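Local coordinates for PmoF1 (Methylocystis sp. ATCC 49242, PDB 6P1E), which binds copper(II) through its PCu(A)C domain and probably serves as a periplasmic copper chaperone in a methane-oxidizing bacterium, at residues Y5-G8 against K9-V12. Sequence-based numbering, arbitrary orientation.
Sequences YDVG and KLKV
Y5 and V12 pair across a beta hairpin with a two-residue loop, a type II' turn from V7 to L10 with G8 and K9 at its corners; it joins strand 4-7 to strand 10-18 of the all-beta PCu(A)C fold. Two reciprocal pairs of backbone hydrogen bonds hold it together. At the open end V12 N donates to Y5 O (2.7 Å) almost straight, at 176°, and Y5 N returns a bond to V12 O. Next to the turn, L10 N reaches V7 O (2.8 Å) from above the carbonyl plane, a more bent bond of 149°, while V7 N binds L10 O. The first corner calls for positive phi, which suits G8.

On one face, V7 CG1 meets L10 CB at 4.0 Å, both side chains touching F107, and Y5 CB packs on V12 CB. Separately, the Y5 ring edge faces V12 O and its hydroxyl bonds to D116 N.

On the other face, K11, extended beyond CG (chi3 -179°), lays its methylenes beside D6 OD1, 3.2 Å from K11 CG; K11 NZ stays beyond salt-bridge range. The K11 side chain lies about 7 Å from copper, whose ligands include E13 and H34, the latter backbone-bonded to K11. One water donates to both G8 O (2.8 Å) and L10 O (2.7 Å).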
# COMPACT_ATOMS: atom_id res chain seq x y z
N TYR B 5 5.66 -12.11 -2.10
CA TYR B 5 5.96 -13.17 -3.06
C TYR B 5 7.27 -12.87 -3.76
O TYR B 5 7.48 -11.77 -4.27
CB TYR B 5 4.82 -13.32 -4.06
CG TYR B 5 3.50 -13.61 -3.40
CD1 TYR B 5 3.07 -14.92 -3.20
CD2 TYR B 5 2.69 -12.58 -2.95
CE1 TYR B 5 1.87 -15.19 -2.58
CE2 TYR B 5 1.48 -12.84 -2.33
CZ TYR B 5 1.08 -14.15 -2.15
OH TYR B 5 -0.12 -14.41 -1.53
N ASP B 6 8.15 -13.87 -3.80
CA ASP B 6 9.45 -13.73 -4.45
C ASP B 6 9.41 -14.42 -5.80
O ASP B 6 8.86 -15.52 -5.93
CB ASP B 6 10.56 -14.34 -3.60
CG ASP B 6 10.63 -13.74 -2.21
OD1 ASP B 6 10.78 -12.51 -2.10
OD2 ASP B 6 10.53 -14.50 -1.22
N VAL B 7 9.96 -13.76 -6.82
CA VAL B 7 10.19 -14.41 -8.10
C VAL B 7 11.49 -13.85 -8.69
O VAL B 7 11.65 -12.64 -8.85
CB VAL B 7 9.00 -14.21 -9.07
CG1 VAL B 7 8.72 -12.73 -9.33
CG2 VAL B 7 9.23 -14.97 -10.37
N GLY B 8 12.43 -14.75 -8.99
CA GLY B 8 13.77 -14.33 -9.34
C GLY B 8 14.31 -13.43 -8.24
O GLY B 8 14.23 -13.77 -7.06
N LYS B 9 14.83 -12.27 -8.63
CA LYS B 9 15.33 -11.29 -7.67
C LYS B 9 14.32 -10.17 -7.44
O LYS B 9 14.67 -9.12 -6.90
CB LYS B 9 16.67 -10.71 -8.15
CG LYS B 9 17.78 -11.75 -8.20
CD LYS B 9 19.13 -11.11 -8.46
CE LYS B 9 20.23 -12.16 -8.54
NZ LYS B 9 20.30 -13.01 -7.32
N LEU B 10 13.08 -10.41 -7.85
CA LEU B 10 11.99 -9.48 -7.58
C LEU B 10 11.24 -9.89 -6.32
O LEU B 10 11.16 -11.07 -5.98
CB LEU B 10 10.99 -9.43 -8.75
CG LEU B 10 11.56 -9.23 -10.15
CD1 LEU B 10 10.43 -9.19 -11.17
CD2 LEU B 10 12.40 -7.97 -10.22
N LYS B 11 10.69 -8.90 -5.63
CA LYS B 11 9.80 -9.16 -4.50
C LYS B 11 8.52 -8.37 -4.73
O LYS B 11 8.57 -7.16 -4.94
CB LYS B 11 10.44 -8.77 -3.17
CG LYS B 11 11.71 -9.54 -2.84
CD LYS B 11 12.01 -9.50 -1.35
CE LYS B 11 13.29 -10.26 -1.03
NZ LYS B 11 13.69 -10.12 0.40
N VAL B 12 7.40 -9.07 -4.67
CA VAL B 12 6.09 -8.43 -4.77
C VAL B 12 5.53 -8.39 -3.36
O VAL B 12 5.21 -9.43 -2.78
CB VAL B 12 5.14 -9.20 -5.71
CG1 VAL B 12 3.77 -8.53 -5.76
CG2 VAL B 12 5.75 -9.30 -7.10
O HOH W 1 13.28 -12.33 -4.86